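PDB 5A7V: putative glycosidase ph117-related from Bacteroides thetaiotaomicron, which probably acts on mannose-containing glycans as a family GH130 enzyme and binds mannose in its pocket. Local coordinates for residues A[52-58]-A[70-76]; A[169-173]-A[185-189]. All coordinates share one frame; numbering follows the deposited sequence.

Contact 1: residues A[52-58]-A[70-76]. With SO4 (sulfate ion), chain F.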
ATOM      1  N   ILE A  52      -0.398  -8.554  13.184  1.00 12.66           N
ATOM      2  CA  ILE A  52      -1.204  -7.568  13.905  1.00 12.86           C
ATOM      3  C   ILE A  52      -2.685  -7.921  13.708  1.00 11.85           C
ATOM      4  O   ILE A  52      -3.138  -8.016  12.572  1.00 12.41           O
ATOM      5  CB  ILE A  52      -0.898  -6.097  13.510  1.00 14.77           C
ATOM      6  CG1 ILE A  52       0.606  -5.764  13.745  1.00 18.33           C
ATOM      7  CG2 ILE A  52      -1.832  -5.146  14.251  1.00 14.47           C
ATOM      8  CD1 ILE A  52       1.123  -4.478  13.170  1.00 20.09           C
ATOM      9  N   SER A  53      -3.396  -8.104  14.828  1.00 12.02           N
ATOM     10  CA  SER A  53      -4.807  -8.410  14.854  1.00 12.39           C
ATOM     11  C   SER A  53      -5.542  -7.392  15.747  1.00 12.18           C
ATOM     12  O   SER A  53      -4.905  -6.761  16.620  1.00 12.87           O
ATOM     13  CB  SER A  53      -5.056  -9.814  15.430  1.00 13.80           C
ATOM     14  OG  SER A  53      -4.457 -10.825  14.629  1.00 15.53           O
ATOM     15  N   PRO A  54      -6.860  -7.272  15.595  1.00 12.19           N
ATOM     16  CA  PRO A  54      -7.627  -6.386  16.456  1.00 12.62           C
ATOM     17  C   PRO A  54      -7.486  -6.676  17.945  1.00 12.76           C
ATOM     18  O   PRO A  54      -7.225  -7.831  18.355  1.00 15.25           O
ATOM     19  CB  PRO A  54      -9.071  -6.599  16.011  1.00 12.81           C
ATOM     20  CG  PRO A  54      -8.962  -7.036  14.622  1.00 15.93           C
ATOM     21  CD  PRO A  54      -7.686  -7.817  14.506  1.00 14.02           C
ATOM     22  N   ILE A  55      -7.615  -5.625  18.740  1.00 13.88           N
ATOM     23  CA  ILE A  55      -7.636  -5.746  20.211  1.00 14.51           C
ATOM     24  C   ILE A  55      -8.896  -5.030  20.659  1.00 14.92           C
ATOM     25  O   ILE A  55      -9.166  -3.898  20.307  1.00 15.11           O
ATOM     26  CB  ILE A  55      -6.384  -5.118  20.860  1.00 15.44           C
ATOM     27  CG1 ILE A  55      -5.116  -5.871  20.432  1.00 15.71           C
ATOM     28  CG2 ILE A  55      -6.503  -5.166  22.398  1.00 16.98           C
ATOM     29  CD1 ILE A  55      -3.830  -5.211  20.891  1.00 17.40           C
ATOM     30  N   GLU A  56      -9.650  -5.748  21.480  1.00 17.02           N
ATOM     31  CA  GLU A  56     -10.964  -5.349  21.942  0.50 18.95           C
ATOM     32  C   GLU A  56     -10.940  -4.210  22.982  1.00 18.95           C
ATOM     33  O   GLU A  56     -11.757  -3.279  22.924  1.00 21.81           O
ATOM     34  CB  GLU A  56     -11.681  -6.600  22.511  0.50 23.08           C
ATOM     35  CG  GLU A  56     -11.061  -7.325  23.749  0.50 30.58           C
ATOM     36  CD  GLU A  56      -9.518  -7.575  23.774  0.50 28.15           C
ATOM     37  OE1 GLU A  56      -8.945  -8.466  23.040  0.50 31.18           O
ATOM     38  OE2 GLU A  56      -8.876  -6.868  24.571  0.50 20.88           O
ATOM     39  N   ASN A  57      -9.991  -4.286  23.916  1.00 17.60           N
ATOM     40  CA  ASN A  57     -10.012  -3.486  25.150  1.00 20.63           C
ATOM     41  C   ASN A  57      -9.288  -2.153  25.121  1.00 20.14           C
ATOM     42  O   ASN A  57      -9.384  -1.413  26.086  1.00 21.49           O
ATOM     43  CB  ASN A  57      -9.413  -4.329  26.306  1.00 24.09           C
ATOM     44  CG  ASN A  57      -7.859  -4.305  26.299  1.00 29.84           C
ATOM     45  OD1 ASN A  57      -7.225  -3.334  26.795  1.00 41.48           O
ATOM     46  ND2 ASN A  57      -7.243  -5.323  25.729  1.00 33.76           N
ATOM     47  N   THR A  58      -8.542  -1.898  24.047  1.00 20.32           N
ATOM     48  CA  THR A  58      -7.766  -0.671  23.998  1.00 16.26           C
ATOM     49  C   THR A  58      -8.663   0.482  23.546  1.00 16.34           C
ATOM     50  O   THR A  58      -9.252   0.472  22.459  1.00 21.57           O
ATOM     51  CB  THR A  58      -6.571  -0.799  23.046  1.00 18.05           C
ATOM     52  OG1 THR A  58      -6.987  -1.516  21.894  1.00 17.30           O
ATOM     53  CG2 THR A  58      -5.436  -1.591  23.687  1.00 20.12           C
ATOM     54  N   ALA A  70     -13.262   2.084  21.046  1.00 14.72           N
ATOM     55  CA  ALA A  70     -12.390   0.929  20.893  1.00 13.36           C
ATOM     56  C   ALA A  70     -11.848   0.938  19.444  1.00 12.99           C
ATOM     57  O   ALA A  70     -12.374   0.293  18.512  1.00 14.29           O
ATOM     58  CB  ALA A  70     -13.122  -0.357  21.259  1.00 14.12           C
ATOM     59  N   TRP A  71     -10.807   1.755  19.274  1.00 12.73           N
ATOM     60  CA  TRP A  71     -10.333   2.178  17.959  1.00 11.22           C
ATOM     61  C   TRP A  71      -9.734   1.099  17.075  1.00 11.24           C
ATOM     62  O   TRP A  71      -9.593   1.314  15.865  1.00 12.37           O
ATOM     63  CB  TRP A  71      -9.303   3.314  18.164  1.00 12.00           C
ATOM     64  CG  TRP A  71      -8.033   2.870  18.835  1.00 11.78           C
ATOM     65  CD1 TRP A  71      -7.820   2.702  20.166  1.00 13.88           C
ATOM     66  CD2 TRP A  71      -6.811   2.493  18.189  1.00 11.60           C
ATOM     67  NE1 TRP A  71      -6.543   2.269  20.401  1.00 13.29           N
ATOM     68  CE2 TRP A  71      -5.888   2.145  19.201  1.00 11.98           C
ATOM     69  CE3 TRP A  71      -6.394   2.464  16.854  1.00 11.92           C
ATOM     70  CZ2 TRP A  71      -4.580   1.750  18.923  1.00 12.00           C
ATOM     71  CZ3 TRP A  71      -5.111   2.073  16.579  1.00 12.40           C
ATOM     72  CH2 TRP A  71      -4.196   1.736  17.602  1.00 11.75           C
ATOM     73  N   GLU A  72      -9.354  -0.035  17.655  1.00 12.52           N
ATOM     74  CA  GLU A  72      -8.772  -1.143  16.869  1.00 11.97           C
ATOM     75  C   GLU A  72      -9.464  -2.478  17.134  1.00 11.29           C
ATOM     76  O   GLU A  72      -8.850  -3.551  17.013  1.00 12.37           O
ATOM     77  CB  GLU A  72      -7.254  -1.218  17.100  1.00 12.15           C
ATOM     78  CG  GLU A  72      -6.880  -1.403  18.555  1.00 12.39           C
ATOM     79  CD  GLU A  72      -5.392  -1.555  18.826  1.00 12.37           C
ATOM     80  OE1 GLU A  72      -4.617  -1.638  17.855  1.00 13.94           O
ATOM     81  OE2 GLU A  72      -4.991  -1.566  20.039  1.00 14.95           O
ATOM     82  N   SER A  73     -10.748  -2.376  17.461  1.00 12.62           N
ATOM     83  CA  SER A  73     -11.481  -3.528  17.896  1.00 12.76           C
ATOM     84  C   SER A  73     -12.087  -4.335  16.750  1.00 12.86           C
ATOM     85  O   SER A  73     -12.431  -5.516  16.959  1.00 14.18           O
ATOM     86  CB  SER A  73     -12.597  -3.133  18.855  1.00 13.88           C
ATOM     87  OG  SER A  73     -13.569  -2.300  18.235  1.00 16.15           O
ATOM     88  N   ASN A  74     -12.237  -3.744  15.572  1.00 12.00           N
ATOM     89  CA  ASN A  74     -12.923  -4.446  14.469  1.00 12.07           C
ATOM     90  C   ASN A  74     -11.944  -5.150  13.542  1.00 12.46           C
ATOM     91  O   ASN A  74     -12.018  -6.346  13.350  1.00 13.50           O
ATOM     92  CB  ASN A  74     -13.828  -3.474  13.718  1.00 13.55           C
ATOM     93  CG  ASN A  74     -15.217  -4.008  13.454  1.00 14.05           C
ATOM     94  OD1 ASN A  74     -15.526  -5.190  13.606  1.00 18.63           O
ATOM     95  ND2 ASN A  74     -16.089  -3.099  13.062  1.00 15.13           N
ATOM     96  N   ASP A  75     -10.973  -4.390  12.995  1.00 12.38           N
ATOM     97  CA  ASP A  75     -10.113  -4.863  11.925  1.00 11.09           C
ATOM     98  C   ASP A  75      -8.829  -4.032  11.937  1.00 10.52           C
ATOM     99  O   ASP A  75      -8.892  -2.830  12.200  1.00 12.34           O
ATOM    100  CB  ASP A  75     -10.853  -4.757  10.572  1.00 11.64           C
ATOM    101  CG  ASP A  75     -12.022  -5.751  10.446  1.00 13.14           C
ATOM    102  OD1 ASP A  75     -11.739  -6.983  10.281  1.00 14.91           O
ATOM    103  OD2 ASP A  75     -13.166  -5.251  10.580  1.00 14.72           O
ATOM    104  N   THR A  76      -7.691  -4.689  11.701  1.00  9.95           N
ATOM    105  CA  THR A  76      -6.392  -4.007  11.654  1.00  9.92           C
ATOM    106  C   THR A  76      -5.681  -4.501  10.383  1.00 10.33           C
ATOM    107  O   THR A  76      -5.405  -5.706  10.244  1.00 10.59           O
ATOM    108  CB  THR A  76      -5.521  -4.321  12.878  1.00 11.06           C
ATOM    109  OG1 THR A  76      -5.399  -5.729  13.084  1.00 11.73           O
ATOM    110  CG2 THR A  76      -6.094  -3.681  14.103  1.00 11.89           C
TER
HETATM  111  S   SO4 F1387      -1.360  -9.229  18.555  1.00 23.84           S
HETATM  112  O1  SO4 F1387      -0.500  -8.028  18.831  1.00 27.00           O
HETATM  113  O2  SO4 F1387      -1.997  -9.074  17.226  1.00 20.74           O
HETATM  114  O3  SO4 F1387      -2.383  -9.340  19.627  1.00 30.53           O
HETATM  115  O4  SO4 F1387      -0.518 -10.463  18.542  1.00 31.16           O
HETATM  116  O   HOH W   1      -9.850  -1.133  20.306  1.00 14.31           O
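Thr58 and Glu72 make the shortest polar link between the two segments. Thr58 OG1 donates to Glu72 OE2 at 2.7 Å and meets the anti lone pair, on the side away from OE1. Glu72 reaches it because its chain is extended beyond CG, with chi2 177°. Its other oxygen, OE1, is held by a salt bridge to Arg122 and a hydrogen bond with Tyr92, so both oxygens of this buried carboxylate are engaged. The salt bridge would probably favour the charged form. The backbone of Glu72 also takes part: Ile55 N donates to Glu72 O at 3.0 Å, from above the carbonyl plane. A water joins the loops. It donates to Ile55 O and Thr58 O and accepts from Glu72 N. A sulfate accepts from Ser53 N and Arg122.

Residues 70-73 form a type I beta turn. Ser73 N closes it on Ala70 O, and Ser73 OG donates to that oxygen at 2.9 Å from the same face. The chain then enters strand 75-84, an outermost strand of a four-stranded antiparallel sheet. Asn74 and Asp75 both face Glu95 there in a classic beta bulge. This is the sheet of one blade in the five-bladed beta-propeller fold of GH130 enzymes.

Pro54 lies along the second segment. Its CB rests on Glu72 O, and its CG is 3.6 Å from Asp75 CA. Thr76 OG1 lies over one face of the Ser53-Pro54 peptide and gives a weak bond to Ile52 O. At the far end, Trp71 CD1 approaches Thr58 O, while Trp71 NE1 donates to Lys124 O.

Contact 2: residues A[169-173]-A[185-189]; sequences PRLAI and HGPAF. With SO4 (sulfate ion), chain I.
Ala188 presents its methyl to the hollow between Leu171 and Ile173. Its CB lies 4.1 Å from Ile173 CG1 and 4.4 Å from Leu171 CG. Leu171 extends CD2 to the CE2-CZ side of the Phe189 ring, 4.1 Å from CZ. Leu171 CG is anti to the backbone N (chi1 -176°), which carries the branch to that ring. Pro187 brings CG against Arg170 CD. Beyond this touch the arginine chain runs extended to a sulfate at the guanidinium edge, gripped by NH1 and NH2. Arg170 NE also bonds Phe198 O, and NH2 Asn199 OD1.

The backbones approach closely at Ala172 and Pro187, a non-hydrogen-bonded antiparallel pair with CA atoms 4.0 Å apart. Ala188 N donates to Leu171 O at 2.8 Å, and His185 N to Ile173 O at 2.9 Å. Each carbonyl also accepts from a water bridging to Phe189 N or Gly186 N. Gly186 has phi 87° and psi -174°, where any CB would jam against the preceding carbonyl O.

The pair is a beta hairpin at the edge of a four-stranded antiparallel sheet. Strand 157-164 flanks residues 169-173, where Pro169 touches bound mannose. Helix 136-139 meets Arg170 and Pro187, while Leu171 and Phe189 pack on strand 225-229.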
ATOM      1  N   PRO A 169     -13.353   9.844  -1.581  1.00 10.48           N
ATOM      2  CA  PRO A 169     -12.031   9.501  -1.059  1.00 10.06           C
ATOM      3  C   PRO A 169     -10.984  10.342  -1.752  1.00 10.91           C
ATOM      4  O   PRO A 169     -10.996  10.481  -2.969  1.00 11.60           O
ATOM      5  CB  PRO A 169     -11.848   8.027  -1.430  1.00 11.90           C
ATOM      6  CG  PRO A 169     -12.756   7.800  -2.580  1.00 16.42           C
ATOM      7  CD  PRO A 169     -13.801   8.874  -2.605  1.00 12.12           C
ATOM      8  N   ARG A 170     -10.058  10.944  -0.981  1.00  9.86           N
ATOM      9  CA  ARG A 170      -9.020  11.779  -1.583  1.00  9.87           C
ATOM     10  C   ARG A 170      -7.615  11.353  -1.136  1.00  9.30           C
ATOM     11  O   ARG A 170      -7.366  11.131   0.053  1.00 11.03           O
ATOM     12  CB  ARG A 170      -9.215  13.255  -1.225  1.00 10.47           C
ATOM     13  CG  ARG A 170     -10.488  13.887  -1.751  1.00 11.17           C
ATOM     14  CD  ARG A 170     -10.617  15.343  -1.305  1.00 11.91           C
ATOM     15  NE  ARG A 170     -11.677  16.090  -1.982  1.00 13.10           N
ATOM     16  CZ  ARG A 170     -12.955  16.093  -1.602  1.00 13.51           C
ATOM     17  NH1 ARG A 170     -13.344  15.394  -0.545  1.00 14.13           N
ATOM     18  NH2 ARG A 170     -13.836  16.824  -2.256  1.00 15.06           N
ATOM     19  N   LEU A 171      -6.708  11.281  -2.101  1.00  9.43           N
ATOM     20  CA  LEU A 171      -5.291  11.030  -1.822  1.00  9.52           C
ATOM     21  C   LEU A 171      -4.656  12.294  -1.200  1.00  9.02           C
ATOM     22  O   LEU A 171      -4.712  13.359  -1.825  1.00 10.38           O
ATOM     23  CB  LEU A 171      -4.558  10.689  -3.119  1.00 10.14           C
ATOM     24  CG  LEU A 171      -3.092  10.307  -2.999  1.00 11.22           C
ATOM     25  CD1 LEU A 171      -2.847   9.148  -2.069  1.00 12.40           C
ATOM     26  CD2 LEU A 171      -2.474  10.033  -4.371  1.00 12.95           C
ATOM     27  N   ALA A 172      -4.128  12.128  -0.005  1.00  9.04           N
ATOM     28  CA  ALA A 172      -3.576  13.255   0.769  1.00  9.50           C
ATOM     29  C   ALA A 172      -2.202  12.943   1.289  1.00 10.06           C
ATOM     30  O   ALA A 172      -1.726  11.829   1.258  1.00  9.51           O
ATOM     31  CB  ALA A 172      -4.519  13.620   1.904  1.00 10.29           C
ATOM     32  N   ILE A 173      -1.521  14.001   1.791  1.00  9.37           N
ATOM     33  CA  ILE A 173      -0.118  13.923   2.233  1.00  9.40           C
ATOM     34  C   ILE A 173      -0.010  14.419   3.679  1.00  9.65           C
ATOM     35  O   ILE A 173      -0.628  15.455   4.038  1.00 10.60           O
ATOM     36  CB  ILE A 173       0.836  14.759   1.338  1.00 10.03           C
ATOM     37  CG1 ILE A 173       0.646  14.510  -0.156  1.00 10.52           C
ATOM     38  CG2 ILE A 173       2.270  14.555   1.774  1.00 11.04           C
ATOM     39  CD1 ILE A 173       1.003  13.088  -0.616  1.00 11.52           C
ATOM     40  N   HIS A 185      -1.137  18.068   5.182  1.00 10.62           N
ATOM     41  CA  HIS A 185      -1.026  19.051   4.101  1.00 11.28           C
ATOM     42  C   HIS A 185      -2.219  19.082   3.163  1.00 11.58           C
ATOM     43  O   HIS A 185      -2.307  19.957   2.300  1.00 13.59           O
ATOM     44  CB  HIS A 185       0.278  18.911   3.334  1.00 11.92           C
ATOM     45  CG  HIS A 185       1.461  19.336   4.128  1.00 15.08           C
ATOM     46  ND1 HIS A 185       1.976  20.600   4.016  1.00 17.63           N
ATOM     47  CD2 HIS A 185       2.206  18.697   5.057  1.00 18.51           C
ATOM     48  CE1 HIS A 185       2.986  20.728   4.846  1.00 24.28           C
ATOM     49  NE2 HIS A 185       3.169  19.583   5.466  1.00 21.88           N
ATOM     50  N   GLY A 186      -3.148  18.163   3.339  1.00 11.33           N
ATOM     51  CA  GLY A 186      -4.344  18.092   2.502  1.00 12.50           C
ATOM     52  C   GLY A 186      -4.156  17.275   1.218  1.00 10.16           C
ATOM     53  O   GLY A 186      -3.116  16.642   1.001  1.00 10.59           O
ATOM     54  N   PRO A 187      -5.194  17.286   0.376  1.00 10.25           N
ATOM     55  CA  PRO A 187      -5.156  16.522  -0.879  1.00 10.89           C
ATOM     56  C   PRO A 187      -3.908  16.782  -1.713  1.00 10.36           C
ATOM     57  O   PRO A 187      -3.510  17.954  -1.939  1.00 11.45           O
ATOM     58  CB  PRO A 187      -6.454  16.951  -1.574  1.00 11.82           C
ATOM     59  CG  PRO A 187      -7.386  17.312  -0.449  1.00 11.79           C
ATOM     60  CD  PRO A 187      -6.493  17.972   0.586  1.00 11.69           C
ATOM     61  N   ALA A 188      -3.305  15.723  -2.209  1.00 10.12           N
ATOM     62  CA  ALA A 188      -2.127  15.810  -3.067  1.00 10.14           C
ATOM     63  C   ALA A 188      -2.378  16.645  -4.300  1.00  9.63           C
ATOM     64  O   ALA A 188      -1.446  17.329  -4.770  1.00 11.26           O
ATOM     65  CB  ALA A 188      -1.715  14.405  -3.490  1.00 10.90           C
ATOM     66  N   PHE A 189      -3.607  16.618  -4.810  1.00 10.73           N
ATOM     67  CA  PHE A 189      -3.938  17.276  -6.079  1.00 11.40           C
ATOM     68  C   PHE A 189      -4.827  18.510  -5.871  1.00 12.17           C
ATOM     69  O   PHE A 189      -5.514  18.973  -6.789  1.00 14.94           O
ATOM     70  CB  PHE A 189      -4.580  16.294  -7.046  1.00 11.83           C
ATOM     71  CG  PHE A 189      -3.802  15.027  -7.207  1.00 11.38           C
ATOM     72  CD1 PHE A 189      -2.445  15.032  -7.424  1.00 12.48           C
ATOM     73  CD2 PHE A 189      -4.443  13.783  -7.109  1.00 11.87           C
ATOM     74  CE1 PHE A 189      -1.718  13.844  -7.541  1.00 12.49           C
ATOM     75  CE2 PHE A 189      -3.730  12.620  -7.253  1.00 12.25           C
ATOM     76  CZ  PHE A 189      -2.375  12.629  -7.490  1.00 11.93           C
TER
HETATM   77  S   SO4 I1390     -16.974  16.818  -0.388  1.00 26.83           S
HETATM   78  O1  SO4 I1390     -16.260  15.540  -0.256  1.00 19.99           O
HETATM   79  O2  SO4 I1390     -16.746  17.657   0.825  1.00 35.14           O
HETATM   80  O3  SO4 I1390     -18.427  16.536  -0.573  1.00 35.30           O
HETATM   81  O4  SO4 I1390     -16.455  17.619  -1.524  1.00 27.08           O
HETATM   82  O   HOH W   2      -5.757  14.730  -4.087  1.00 11.36           O
HETATM   83  O   HOH W   3      -3.311  15.700   4.728  1.00 12.51           O

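Contact 1 and contact 2 each involve an outermost strand of a four-stranded antiparallel sheet, but the two sheets are different. Their centres lie 26 Å apart and they do not touch. Contact 1 is partly buried and farther from the centre of the chain. It joins a loop to a turn and the start of a strand by a carboxylate, hydroxyls, a backbone bond and a water, with few apolar pairs. Contact 2 is mostly buried and pairs strands of a hairpin. Backbone bonds and apolar side chains dominate there. Each has a sulfate beside it, probably from the crystallisation liquor. Only contact 2 includes a sugar-pocket residue, Pro169, which lies in segment 169-173 and does not touch 185-189.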